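Local atomic coordinates of ADP-ribosylation factor-binding protein GGA1 (Saccharomyces cerevisiae, PDB entry 5CN2), a protein that may help regulate membrane traffic through the trans-Golgi network and binds ARF1 and ARF2, the chain here being its C-terminal gamma-adaptin ear (GAE) domain. Residues L15-H20 with S42-D47; L21-E26 with L37-S42; E30-L35 with S92-K97. One frame throughout, in Å; residues are numbered along the deposited sequence.

Contact 1 (L15-H20 with S42-D47)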
ATOM      1  N   LEU A  15       2.843  -4.081  -4.980  1.00 42.70           N
ATOM      2  CA  LEU A  15       1.853  -3.122  -5.442  1.00 41.01           C
ATOM      3  C   LEU A  15       2.495  -2.229  -6.498  1.00 37.40           C
ATOM      4  O   LEU A  15       1.912  -1.940  -7.537  1.00 33.74           O
ATOM      5  CB  LEU A  15       1.367  -2.256  -4.271  1.00 43.08           C
ATOM      6  CG  LEU A  15       0.131  -1.397  -4.562  1.00 45.49           C
ATOM      7  CD1 LEU A  15      -1.098  -2.281  -4.521  1.00 48.77           C
ATOM      8  CD2 LEU A  15      -0.032  -0.259  -3.563  1.00 48.51           C
ATOM      9  N   ASN A  16       3.703  -1.782  -6.219  1.00 35.68           N
ATOM     10  CA  ASN A  16       4.380  -0.891  -7.147  1.00 36.85           C
ATOM     11  C   ASN A  16       5.885  -0.837  -6.900  1.00 37.36           C
ATOM     12  O   ASN A  16       6.356  -0.890  -5.757  1.00 38.02           O
ATOM     13  CB  ASN A  16       3.803   0.518  -7.051  1.00 36.67           C
ATOM     14  CG  ASN A  16       4.177   1.369  -8.243  1.00 39.02           C
ATOM     15  OD1 ASN A  16       4.823   2.407  -8.111  1.00 45.31           O
ATOM     16  ND2 ASN A  16       3.808   0.911  -9.414  1.00 38.09           N
ATOM     17  N   GLN A  17       6.624  -0.736  -7.991  1.00 38.57           N
ATOM     18  CA  GLN A  17       8.052  -0.557  -7.936  1.00 45.30           C
ATOM     19  C   GLN A  17       8.472   0.496  -8.958  1.00 42.14           C
ATOM     20  O   GLN A  17       8.324   0.283 -10.143  1.00 40.97           O
ATOM     21  CB  GLN A  17       8.777  -1.901  -8.185  1.00 47.81           C
ATOM     22  CG  GLN A  17      10.221  -1.875  -7.684  1.00 51.71           C
ATOM     23  CD  GLN A  17      10.729  -3.216  -7.190  1.00 53.00           C
ATOM     24  OE1 GLN A  17      10.172  -4.274  -7.516  1.00 57.42           O
ATOM     25  NE2 GLN A  17      11.792  -3.179  -6.386  1.00 53.12           N
ATOM     26  N   SER A  18       8.943   1.642  -8.471  1.00 43.02           N
ATOM     27  CA  SER A  18       9.502   2.701  -9.305  1.00 42.01           C
ATOM     28  C   SER A  18      11.010   2.609  -9.111  1.00 45.96           C
ATOM     29  O   SER A  18      11.510   1.580  -8.647  1.00 41.61           O
ATOM     30  CB  SER A  18       8.942   4.076  -8.892  1.00 43.18           C
ATOM     31  OG  SER A  18       9.162   4.381  -7.515  1.00 43.19           O
ATOM     32  N   ASP A  19      11.751   3.657  -9.464  1.00 51.96           N
ATOM     33  CA  ASP A  19      13.210   3.642  -9.277  1.00 51.96           C
ATOM     34  C   ASP A  19      13.622   4.018  -7.854  1.00 51.56           C
ATOM     35  O   ASP A  19      14.717   3.699  -7.425  1.00 53.54           O
ATOM     36  CB  ASP A  19      13.877   4.595 -10.263  1.00 57.40           C
ATOM     37  CG  ASP A  19      13.691   4.162 -11.700  1.00 60.91           C
ATOM     38  OD1 ASP A  19      13.595   2.937 -11.935  1.00 61.16           O
ATOM     39  OD2 ASP A  19      13.648   5.046 -12.586  1.00 63.67           O
ATOM     40  N   HIS A  20      12.732   4.689  -7.131  1.00 51.66           N
ATOM     41  CA  HIS A  20      13.013   5.203  -5.793  1.00 49.37           C
ATOM     42  C   HIS A  20      12.324   4.459  -4.664  1.00 45.34           C
ATOM     43  O   HIS A  20      12.748   4.564  -3.525  1.00 44.39           O
ATOM     44  CB  HIS A  20      12.542   6.645  -5.730  1.00 50.22           C
ATOM     45  CG  HIS A  20      13.014   7.455  -6.879  1.00 54.26           C
ATOM     46  ND1 HIS A  20      14.083   8.317  -6.787  1.00 56.94           N
ATOM     47  CD2 HIS A  20      12.603   7.492  -8.168  1.00 58.11           C
ATOM     48  CE1 HIS A  20      14.291   8.879  -7.963  1.00 59.41           C
ATOM     49  NE2 HIS A  20      13.411   8.391  -8.821  1.00 62.72           N
ATOM     50  N   SER A  42       9.439   0.759   0.913  1.00 31.02           N
ATOM     51  CA  SER A  42      10.886   0.611   0.893  1.00 32.13           C
ATOM     52  C   SER A  42      11.579   1.637  -0.023  1.00 33.16           C
ATOM     53  O   SER A  42      11.254   1.733  -1.193  1.00 35.08           O
ATOM     54  CB  SER A  42      11.257  -0.795   0.438  1.00 31.85           C
ATOM     55  OG  SER A  42      10.811  -1.770   1.370  1.00 32.26           O
ATOM     56  N   ASN A  43      12.560   2.359   0.514  1.00 32.55           N
ATOM     57  CA  ASN A  43      13.364   3.304  -0.265  1.00 34.64           C
ATOM     58  C   ASN A  43      14.503   2.494  -0.843  1.00 39.89           C
ATOM     59  O   ASN A  43      15.327   1.970  -0.088  1.00 46.03           O
ATOM     60  CB  ASN A  43      13.865   4.425   0.655  1.00 32.73           C
ATOM     61  CG  ASN A  43      14.653   5.519  -0.059  1.00 34.11           C
ATOM     62  OD1 ASN A  43      15.065   5.402  -1.215  1.00 35.77           O
ATOM     63  ND2 ASN A  43      14.867   6.619   0.662  1.00 35.65           N
ATOM     64  N   ILE A  44      14.513   2.345  -2.166  1.00 41.74           N
ATOM     65  CA  ILE A  44      15.598   1.676  -2.884  1.00 45.60           C
ATOM     66  C   ILE A  44      16.531   2.678  -3.619  1.00 45.34           C
ATOM     67  O   ILE A  44      17.339   2.273  -4.452  1.00 42.83           O
ATOM     68  CB  ILE A  44      15.051   0.642  -3.903  1.00 46.19           C
ATOM     69  CG1 ILE A  44      14.098   1.310  -4.902  1.00 47.55           C
ATOM     70  CG2 ILE A  44      14.353  -0.497  -3.176  1.00 48.86           C
ATOM     71  CD1 ILE A  44      13.875   0.520  -6.168  1.00 48.19           C
ATOM     72  N   SER A  45      16.404   3.973  -3.321  1.00 44.72           N
ATOM     73  CA  SER A  45      17.355   4.989  -3.800  1.00 43.80           C
ATOM     74  C   SER A  45      18.383   5.278  -2.719  1.00 45.15           C
ATOM     75  O   SER A  45      18.133   5.009  -1.534  1.00 40.33           O
ATOM     76  CB  SER A  45      16.636   6.291  -4.096  1.00 42.91           C
ATOM     77  OG  SER A  45      16.427   7.018  -2.887  1.00 45.00           O
ATOM     78  N   SER A  46      19.506   5.884  -3.119  1.00 47.10           N
ATOM     79  CA  SER A  46      20.585   6.248  -2.178  1.00 50.05           C
ATOM     80  C   SER A  46      20.398   7.648  -1.561  1.00 51.62           C
ATOM     81  O   SER A  46      21.328   8.192  -0.958  1.00 47.39           O
ATOM     82  CB  SER A  46      21.982   6.096  -2.825  1.00 50.24           C
ATOM     83  OG  SER A  46      21.953   6.352  -4.213  1.00 50.16           O
ATOM     84  N   ASP A  47      19.177   8.187  -1.681  1.00 52.77           N
ATOM     85  CA  ASP A  47      18.783   9.461  -1.087  1.00 54.03           C
ATOM     86  C   ASP A  47      17.523   9.306  -0.238  1.00 52.97           C
ATOM     87  O   ASP A  47      16.638   8.530  -0.585  1.00 53.96           O
ATOM     88  CB  ASP A  47      18.490  10.470  -2.198  1.00 60.83           C
ATOM     89  CG  ASP A  47      19.741  10.968  -2.867  1.00 60.13           C
ATOM     90  OD1 ASP A  47      20.539  11.601  -2.157  1.00 62.24           O
ATOM     91  OD2 ASP A  47      19.929  10.718  -4.076  1.00 62.54           O
TER
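Asn-43 OD1, packed beside the carbonyl of His-20, accepts two hydrogen bonds from Ser-45. The hydroxyl OG of Ser-45 meets Asn-43 OD1 at 2.7 Å on a lone pair in the carbonyl plane, while the backbone N of Ser-45 reaches Asn-43 OD1 at 2.9 Å from a slight tilt. The other end of the amide is held too: Asn-43 ND2 donates to Asp-47 O and to Leu-74 O, and with both ends engaged the group should have little freedom to flip. Across the contact, the backbone N of Ile-44 donates to His-20 O at 3.1 Å, standing well above the carbonyl plane. With CG1 set between the backbone N and the carbonyl carbon (chi1 57°), Ile-44 lays its end along the other backbone, CD1 lying 3.5 Å from Asp-19 O and 3.6 Å from Ser-18 O. The imidazole of His-20 meets Ser-45 CB obliquely. Ser-18 OG is hydrogen-bonded to Glu-116. Ser-45 OG also accepts from Asp-47 N, so an Asx turn at Asn-43 runs into an ST turn at Ser-45, in the loop that follows strand 34-43 at one end of the ear domain's beta sandwich.

Contact 2 (L21-E26 with L37-S42)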
ATOM      1  N   LEU A  21      11.253   3.740  -4.977  1.00 41.15           N
ATOM      2  CA  LEU A  21      10.332   3.270  -3.965  1.00 39.18           C
ATOM      3  C   LEU A  21       9.719   1.935  -4.357  1.00 36.80           C
ATOM      4  O   LEU A  21       9.336   1.738  -5.513  1.00 37.36           O
ATOM      5  CB  LEU A  21       9.210   4.291  -3.812  1.00 41.49           C
ATOM      6  CG  LEU A  21       8.163   3.964  -2.755  1.00 43.18           C
ATOM      7  CD1 LEU A  21       8.746   4.127  -1.366  1.00 43.75           C
ATOM      8  CD2 LEU A  21       6.948   4.862  -2.910  1.00 46.57           C
ATOM      9  N   ARG A  22       9.635   1.023  -3.397  1.00 33.81           N
ATOM     10  CA  ARG A  22       8.885  -0.234  -3.575  1.00 33.08           C
ATOM     11  C   ARG A  22       7.804  -0.302  -2.522  1.00 30.26           C
ATOM     12  O   ARG A  22       8.085  -0.169  -1.343  1.00 29.43           O
ATOM     13  CB  ARG A  22       9.767  -1.477  -3.466  1.00 31.96           C
ATOM     14  CG  ARG A  22       8.961  -2.773  -3.589  1.00 34.48           C
ATOM     15  CD  ARG A  22       9.805  -4.038  -3.517  1.00 37.04           C
ATOM     16  NE  ARG A  22      10.227  -4.371  -2.153  1.00 37.46           N
ATOM     17  CZ  ARG A  22      11.405  -4.051  -1.618  1.00 39.50           C
ATOM     18  NH1 ARG A  22      12.310  -3.380  -2.315  1.00 41.21           N
ATOM     19  NH2 ARG A  22      11.684  -4.403  -0.366  1.00 40.97           N
ATOM     20  N   ILE A  23       6.566  -0.461  -2.975  1.00 31.78           N
ATOM     21  CA  ILE A  23       5.431  -0.669  -2.096  1.00 32.81           C
ATOM     22  C   ILE A  23       5.076  -2.101  -2.305  1.00 31.15           C
ATOM     23  O   ILE A  23       4.793  -2.491  -3.407  1.00 31.43           O
ATOM     24  CB  ILE A  23       4.204   0.196  -2.488  1.00 33.93           C
ATOM     25  CG1 ILE A  23       4.571   1.675  -2.552  1.00 36.47           C
ATOM     26  CG2 ILE A  23       3.070  -0.007  -1.510  1.00 33.71           C
ATOM     27  CD1 ILE A  23       3.486   2.564  -3.128  1.00 37.37           C
ATOM     28  N   ASP A  24       5.095  -2.891  -1.245  1.00 34.82           N
ATOM     29  CA  ASP A  24       4.607  -4.260  -1.313  1.00 33.06           C
ATOM     30  C   ASP A  24       3.797  -4.561  -0.067  1.00 34.34           C
ATOM     31  O   ASP A  24       3.652  -3.687   0.831  1.00 29.94           O
ATOM     32  CB  ASP A  24       5.762  -5.265  -1.513  1.00 33.70           C
ATOM     33  CG  ASP A  24       6.878  -5.118  -0.509  1.00 32.90           C
ATOM     34  OD1 ASP A  24       6.677  -4.579   0.595  1.00 37.70           O
ATOM     35  OD2 ASP A  24       7.989  -5.546  -0.844  1.00 32.51           O
ATOM     36  N   TYR A  25       3.236  -5.772  -0.003  1.00 34.58           N
ATOM     37  CA  TYR A  25       2.259  -6.054   1.061  1.00 34.12           C
ATOM     38  C   TYR A  25       1.960  -7.508   1.294  1.00 35.04           C
ATOM     39  O   TYR A  25       2.077  -8.323   0.386  1.00 36.42           O
ATOM     40  CB  TYR A  25       0.935  -5.316   0.771  1.00 32.68           C
ATOM     41  CG  TYR A  25       0.260  -5.770  -0.477  1.00 32.05           C
ATOM     42  CD1 TYR A  25       0.644  -5.291  -1.706  1.00 32.11           C
ATOM     43  CD2 TYR A  25      -0.779  -6.709  -0.426  1.00 33.00           C
ATOM     44  CE1 TYR A  25       0.016  -5.720  -2.861  1.00 33.69           C
ATOM     45  CE2 TYR A  25      -1.410  -7.134  -1.558  1.00 31.51           C
ATOM     46  CZ  TYR A  25      -1.012  -6.650  -2.773  1.00 33.93           C
ATOM     47  OH  TYR A  25      -1.637  -7.101  -3.911  1.00 36.63           O
ATOM     48  N   GLU A  26       1.576  -7.814   2.532  1.00 37.22           N
ATOM     49  CA  GLU A  26       1.032  -9.104   2.905  1.00 38.77           C
ATOM     50  C   GLU A  26      -0.483  -9.008   2.854  1.00 42.18           C
ATOM     51  O   GLU A  26      -1.076  -7.979   3.200  1.00 40.03           O
ATOM     52  CB  GLU A  26       1.505  -9.491   4.306  1.00 42.29           C
ATOM     53  CG  GLU A  26       3.007  -9.743   4.351  1.00 45.98           C
ATOM     54  CD  GLU A  26       3.585  -9.881   5.743  1.00 48.25           C
ATOM     55  OE1 GLU A  26       2.994  -9.402   6.730  1.00 48.11           O
ATOM     56  OE2 GLU A  26       4.683 -10.458   5.832  1.00 61.32           O
ATOM     57  N   LEU A  37      -4.558  -6.118   5.149  1.00 44.00           N
ATOM     58  CA  LEU A  37      -3.405  -5.730   4.336  1.00 42.93           C
ATOM     59  C   LEU A  37      -2.410  -5.065   5.199  1.00 41.96           C
ATOM     60  O   LEU A  37      -2.710  -4.021   5.806  1.00 41.15           O
ATOM     61  CB  LEU A  37      -3.753  -4.691   3.284  1.00 46.05           C
ATOM     62  CG  LEU A  37      -4.072  -5.186   1.908  1.00 49.16           C
ATOM     63  CD1 LEU A  37      -5.584  -5.357   1.830  1.00 53.94           C
ATOM     64  CD2 LEU A  37      -3.562  -4.159   0.920  1.00 50.93           C
ATOM     65  N   VAL A  38      -1.211  -5.628   5.218  1.00 44.24           N
ATOM     66  CA  VAL A  38      -0.075  -4.987   5.850  1.00 41.92           C
ATOM     67  C   VAL A  38       0.805  -4.494   4.724  1.00 42.51           C
ATOM     68  O   VAL A  38       1.357  -5.296   3.965  1.00 40.53           O
ATOM     69  CB  VAL A  38       0.646  -5.954   6.781  1.00 43.60           C
ATOM     70  CG1 VAL A  38       1.759  -5.240   7.535  1.00 44.22           C
ATOM     71  CG2 VAL A  38      -0.360  -6.558   7.748  1.00 41.54           C
ATOM     72  N   ILE A  39       0.884  -3.167   4.595  1.00 40.82           N
ATOM     73  CA  ILE A  39       1.611  -2.517   3.512  1.00 37.43           C
ATOM     74  C   ILE A  39       2.969  -2.040   4.024  1.00 35.98           C
ATOM     75  O   ILE A  39       3.086  -1.548   5.148  1.00 35.69           O
ATOM     76  CB  ILE A  39       0.834  -1.321   2.955  1.00 36.75           C
ATOM     77  CG1 ILE A  39      -0.634  -1.714   2.735  1.00 39.41           C
ATOM     78  CG2 ILE A  39       1.476  -0.795   1.658  1.00 35.59           C
ATOM     79  CD1 ILE A  39      -1.497  -0.620   2.123  1.00 40.29           C
ATOM     80  N   PHE A  40       3.992  -2.205   3.195  1.00 33.93           N
ATOM     81  CA  PHE A  40       5.347  -1.815   3.555  1.00 34.28           C
ATOM     82  C   PHE A  40       5.920  -0.948   2.454  1.00 31.29           C
ATOM     83  O   PHE A  40       5.749  -1.240   1.263  1.00 32.98           O
ATOM     84  CB  PHE A  40       6.241  -3.049   3.728  1.00 36.46           C
ATOM     85  CG  PHE A  40       5.856  -3.929   4.869  1.00 37.04           C
ATOM     86  CD1 PHE A  40       6.396  -3.720   6.122  1.00 38.84           C
ATOM     87  CD2 PHE A  40       4.987  -4.995   4.678  1.00 36.82           C
ATOM     88  CE1 PHE A  40       6.050  -4.543   7.182  1.00 39.60           C
ATOM     89  CE2 PHE A  40       4.648  -5.817   5.722  1.00 35.67           C
ATOM     90  CZ  PHE A  40       5.165  -5.581   6.981  1.00 36.52           C
ATOM     91  N   TYR A  41       6.644   0.082   2.856  1.00 29.52           N
ATOM     92  CA  TYR A  41       7.243   1.010   1.924  1.00 30.06           C
ATOM     93  C   TYR A  41       8.756   0.937   2.052  1.00 31.28           C
ATOM     94  O   TYR A  41       9.286   1.005   3.169  1.00 30.33           O
ATOM     95  CB  TYR A  41       6.712   2.418   2.205  1.00 30.34           C
ATOM     96  CG  TYR A  41       5.174   2.490   2.296  1.00 30.02           C
ATOM     97  CD1 TYR A  41       4.386   2.652   1.161  1.00 32.38           C
ATOM     98  CD2 TYR A  41       4.535   2.399   3.506  1.00 31.10           C
ATOM     99  CE1 TYR A  41       2.997   2.730   1.244  1.00 32.82           C
ATOM    100  CE2 TYR A  41       3.147   2.464   3.601  1.00 33.18           C
ATOM    101  CZ  TYR A  41       2.390   2.629   2.463  1.00 32.95           C
ATOM    102  OH  TYR A  41       1.029   2.695   2.571  1.00 36.11           O
ATOM    103  N   SER A  42       9.439   0.759   0.913  1.00 31.02           N
ATOM    104  CA  SER A  42      10.886   0.611   0.893  1.00 32.13           C
ATOM    105  C   SER A  42      11.579   1.637  -0.023  1.00 33.16           C
ATOM    106  O   SER A  42      11.254   1.733  -1.193  1.00 35.08           O
ATOM    107  CB  SER A  42      11.257  -0.795   0.438  1.00 31.85           C
ATOM    108  OG  SER A  42      10.811  -1.770   1.370  1.00 32.26           O
TER
HETATM  109  O   HOH W   1       8.514  -2.284   0.480  1.00 25.47           O
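Ile-23 and Ile-39 lie side by side on the buried face of this strand pair, their CG2 methyls 3.6 Å apart. Next along, the Tyr-41 ring presents its edge to Ile-23, CD1 of the tyrosine standing 3.8 Å from Ile-23 CG1, and its hydroxyl is bound by Gln-84 on the next strand. Tyr-25 carries its ring between the backbone N and the carbonyl carbon (chi1 64°), which brings CD2 within 4.0 Å of Leu-37 CD2; His-13 meets the same ring. Leu-21 and Tyr-41 also touch Phe-52 of the second sheet, so this side belongs to the interior.

The reverse face, bearing Arg-22, Asp-24, Glu-26, Val-38, Phe-40 and Ser-42, is mixed and more polar, with Arg-22, Glu-26 and Phe-40 partly exposed. Here Arg-22 NE bonds to Asp-24 OD2 at 2.8 Å, the carboxylate oxygen lying in the guanidinium plane but being met from above its own. The bend of the arginine at chi3 (77°) lays one guanidinium face over Ser-42 CB. A water on the same side lies within hydrogen-bonding distance of Arg-22 O, Asp-24 OD1 and Ser-42 OG, and probably cannot donate to all of its acceptors at once; Ser-42 OG is also held by Asp-80 N. Arg-12 ties this face together, pairing with Asp-24 OD1 and making a cation-pi contact with Phe-40, whose ring edge is approached by Glu-26 OE1.

Between the faces, Arg-22, Asp-24 and Glu-26 exchange paired backbone bonds with Ser-42, Phe-40 and Val-38. Phe-40 N lies 2.8 Å from Asp-24 O. The bond from Val-38 N to Glu-26 O is longer, at 3.1 Å. The strands run antiparallel at 152°, a twisted beta hairpin whose second strand is the middle one of the five-stranded sheet of the immunoglobulin-like sandwich found in adaptin ears.

Contact 3 (E30-L35 with S92-K97)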
ATOM      1  N   GLU A  30      -8.770 -12.879   7.315  1.00 47.97           N
ATOM      2  CA  GLU A  30      -9.004 -13.061   8.742  1.00 48.06           C
ATOM      3  C   GLU A  30     -10.306 -13.801   9.026  1.00 47.37           C
ATOM      4  O   GLU A  30     -10.429 -14.493  10.024  1.00 53.65           O
ATOM      5  CB  GLU A  30      -9.037 -11.721   9.461  1.00 54.71           C
ATOM      6  CG  GLU A  30      -7.669 -11.113   9.719  1.00 60.40           C
ATOM      7  CD  GLU A  30      -7.751  -9.958  10.693  1.00 66.10           C
ATOM      8  OE1 GLU A  30      -8.816  -9.294  10.764  1.00 70.27           O
ATOM      9  OE2 GLU A  30      -6.760  -9.725  11.406  1.00 70.70           O
ATOM     10  N   SER A  31     -11.293 -13.627   8.168  1.00 46.85           N
ATOM     11  CA  SER A  31     -12.586 -14.231   8.381  1.00 45.23           C
ATOM     12  C   SER A  31     -13.204 -14.382   7.037  1.00 42.57           C
ATOM     13  O   SER A  31     -12.590 -14.083   6.017  1.00 42.32           O
ATOM     14  CB  SER A  31     -13.468 -13.326   9.252  1.00 45.20           C
ATOM     15  OG  SER A  31     -14.061 -12.314   8.453  1.00 49.10           O
ATOM     16  N   MET A  32     -14.453 -14.791   7.026  1.00 45.16           N
ATOM     17  CA  MET A  32     -15.161 -14.952   5.777  1.00 49.37           C
ATOM     18  C   MET A  32     -15.463 -13.615   5.093  1.00 46.24           C
ATOM     19  O   MET A  32     -15.724 -13.589   3.893  1.00 45.34           O
ATOM     20  CB  MET A  32     -16.452 -15.720   6.028  1.00 55.41           C
ATOM     21  CG  MET A  32     -16.881 -16.588   4.868  1.00 61.86           C
ATOM     22  SD  MET A  32     -15.751 -17.960   4.513  1.00 66.81           S
ATOM     23  CE  MET A  32     -16.850 -19.381   4.585  1.00 68.80           C
ATOM     24  N   THR A  33     -15.402 -12.507   5.836  1.00 43.94           N
ATOM     25  CA  THR A  33     -15.802 -11.198   5.279  1.00 43.33           C
ATOM     26  C   THR A  33     -14.701 -10.135   5.298  1.00 43.64           C
ATOM     27  O   THR A  33     -14.916  -8.994   4.887  1.00 48.28           O
ATOM     28  CB  THR A  33     -17.055 -10.670   6.020  1.00 44.57           C
ATOM     29  OG1 THR A  33     -17.559  -9.525   5.334  1.00 51.21           O
ATOM     30  CG2 THR A  33     -16.771 -10.313   7.486  1.00 41.64           C
ATOM     31  N   LYS A  34     -13.514 -10.512   5.753  1.00 42.03           N
ATOM     32  CA  LYS A  34     -12.487  -9.543   6.096  1.00 43.23           C
ATOM     33  C   LYS A  34     -11.112 -10.023   5.637  1.00 41.98           C
ATOM     34  O   LYS A  34     -10.721 -11.161   5.917  1.00 43.09           O
ATOM     35  CB  LYS A  34     -12.488  -9.341   7.599  1.00 44.46           C
ATOM     36  CG  LYS A  34     -11.702  -8.146   8.079  1.00 51.26           C
ATOM     37  CD  LYS A  34     -11.889  -7.954   9.587  1.00 53.49           C
ATOM     38  CE  LYS A  34     -11.932  -6.480   9.956  1.00 58.37           C
ATOM     39  NZ  LYS A  34     -11.175  -6.190  11.205  1.00 61.37           N
ATOM     40  N   LEU A  35     -10.419  -9.153   4.901  1.00 41.86           N
ATOM     41  CA  LEU A  35      -8.998  -9.280   4.583  1.00 39.56           C
ATOM     42  C   LEU A  35      -8.187  -8.266   5.375  1.00 40.99           C
ATOM     43  O   LEU A  35      -8.688  -7.187   5.722  1.00 44.37           O
ATOM     44  CB  LEU A  35      -8.747  -9.014   3.103  1.00 38.64           C
ATOM     45  CG  LEU A  35      -9.546  -9.776   2.060  1.00 38.99           C
ATOM     46  CD1 LEU A  35      -9.091  -9.407   0.658  1.00 40.63           C
ATOM     47  CD2 LEU A  35      -9.434 -11.270   2.267  1.00 41.47           C
ATOM     48  N   SER A  92     -17.812  -8.120  -1.604  1.00 43.79           N
ATOM     49  CA  SER A  92     -16.777  -8.546  -2.554  1.00 46.50           C
ATOM     50  C   SER A  92     -15.689  -9.448  -1.959  1.00 45.15           C
ATOM     51  O   SER A  92     -15.164 -10.305  -2.657  1.00 43.68           O
ATOM     52  CB  SER A  92     -16.145  -7.344  -3.228  1.00 46.77           C
ATOM     53  OG  SER A  92     -17.034  -6.876  -4.217  1.00 52.01           O
ATOM     54  N   VAL A  93     -15.365  -9.254  -0.682  1.00 43.36           N
ATOM     55  CA  VAL A  93     -14.469 -10.156   0.028  1.00 43.03           C
ATOM     56  C   VAL A  93     -15.140 -11.518   0.210  1.00 44.60           C
ATOM     57  O   VAL A  93     -14.499 -12.552   0.075  1.00 41.56           O
ATOM     58  CB  VAL A  93     -14.025  -9.587   1.396  1.00 41.60           C
ATOM     59  CG1 VAL A  93     -13.249 -10.614   2.190  1.00 41.62           C
ATOM     60  CG2 VAL A  93     -13.161  -8.356   1.195  1.00 42.89           C
ATOM     61  N   ASN A  94     -16.440 -11.516   0.476  1.00 45.64           N
ATOM     62  CA  ASN A  94     -17.184 -12.757   0.658  1.00 46.06           C
ATOM     63  C   ASN A  94     -17.391 -13.564  -0.631  1.00 42.09           C
ATOM     64  O   ASN A  94     -17.363 -14.785  -0.631  1.00 45.12           O
ATOM     65  CB  ASN A  94     -18.549 -12.439   1.253  1.00 52.94           C
ATOM     66  CG  ASN A  94     -19.011 -13.501   2.213  1.00 55.93           C
ATOM     67  OD1 ASN A  94     -18.786 -13.396   3.427  1.00 55.56           O
ATOM     68  ND2 ASN A  94     -19.641 -14.553   1.675  1.00 58.67           N
ATOM     69  N   LEU A  95     -17.617 -12.875  -1.730  1.00 43.03           N
ATOM     70  CA  LEU A  95     -17.881 -13.530  -3.005  1.00 45.38           C
ATOM     71  C   LEU A  95     -16.622 -14.015  -3.750  1.00 45.95           C
ATOM     72  O   LEU A  95     -16.736 -14.615  -4.814  1.00 42.75           O
ATOM     73  CB  LEU A  95     -18.725 -12.606  -3.895  1.00 45.26           C
ATOM     74  CG  LEU A  95     -20.174 -12.483  -3.390  1.00 48.86           C
ATOM     75  CD1 LEU A  95     -20.908 -11.326  -4.038  1.00 48.86           C
ATOM     76  CD2 LEU A  95     -20.939 -13.775  -3.650  1.00 48.39           C
ATOM     77  N   GLY A  96     -15.442 -13.759  -3.186  1.00 47.71           N
ATOM     78  CA  GLY A  96     -14.173 -14.154  -3.799  1.00 50.72           C
ATOM     79  C   GLY A  96     -13.988 -13.533  -5.172  1.00 48.72           C
ATOM     80  O   GLY A  96     -13.370 -14.117  -6.054  1.00 47.43           O
ATOM     81  N   LYS A  97     -14.587 -12.363  -5.341  1.00 50.34           N
ATOM     82  CA  LYS A  97     -14.445 -11.547  -6.524  1.00 52.18           C
ATOM     83  C   LYS A  97     -13.091 -10.837  -6.504  1.00 50.38           C
ATOM     84  O   LYS A  97     -12.544 -10.585  -5.431  1.00 47.30           O
ATOM     85  CB  LYS A  97     -15.547 -10.481  -6.537  1.00 59.05           C
ATOM     86  CG  LYS A  97     -16.681 -10.768  -7.506  1.00 64.14           C
ATOM     87  CD  LYS A  97     -17.881  -9.878  -7.232  1.00 64.85           C
ATOM     88  CE  LYS A  97     -19.021 -10.215  -8.179  1.00 67.89           C
ATOM     89  NZ  LYS A  97     -20.322  -9.706  -7.670  1.00 67.91           N
TER
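Val-93 holds CG1 opposite its backbone N (chi1 172°) and Leu-35 holds CG opposite its carbonyl carbon (chi1 -53°), and these two settings bring the side chains past each other in opposite directions. Leu-35 CG comes 3.8 Å from Val-93 CG1, with the other valine methyl, CG2, 4.0 Å from the same leucine atom. The valine also presses on backbone: its CG1 lies 3.5 Å from Thr-33 C and 3.6 Å from Lys-34 N, covering the peptide group that links those residues. Val-88 of the neighbouring strand touches both Leu-35 and Val-93, closing a small apolar cluster. With an alanine in place of Val-93, both CG methyls are gone, which is likely to uncover Leu-35 and the Thr-33 peptide and open a gap between hairpin and helix.

That helix, 91-94, stands where the chain leaves strand 78-89 of the five-stranded sheet for strand 99-109 of the three-stranded one, a crossing from one layer of the beta sandwich to the other; residues 32-35, at the end of the hairpin, pack against it. After the helix Gly-96 takes positive phi (59°) in a Schellman motif, with a weak bond from Lys-97 N back to Ser-92 O.

On the outer side, the chain of Met-32, bent at chi2 and chi3, crosses the Asn-94 side chain obliquely. The turn itself is braced from within: Ser-31 OG accepts from Thr-33 N at 2.9 Å, an ST turn, and Glu-30 N donates to Lys-34 O at 3.0 Å. Lys-34 NZ and Glu-30 OE1 form only a long ion pair. Arg-29 NH2 donates to Val-93 O and, weakly, to Met-32 O, bridging hairpin and helix.

Strand 34-43 takes part in all three contacts. Contacts 1 and 2 share Ser-42 and have centres 11 Å apart; Asn-16 O and Ile-23 N, 2.8 Å apart, and Leu-15 N and Ile-23 O, 3.0 Å apart, probably bond strand 13-17 to strand 21-29, with a classic beta bulge where Leu-15 and Asn-16 both face Ile-23. Ile-44 of contact 1 packs against the Arg-22 side chain of contact 2. Contact 3 follows on from contact 2 in sequence, centres 21 Å apart, but lies at the far end of the hairpin. Contacts 1 and 3 are 31 Å apart between centres, on opposite sides of the domain's middle, and their nearest atoms are about 12 Å apart.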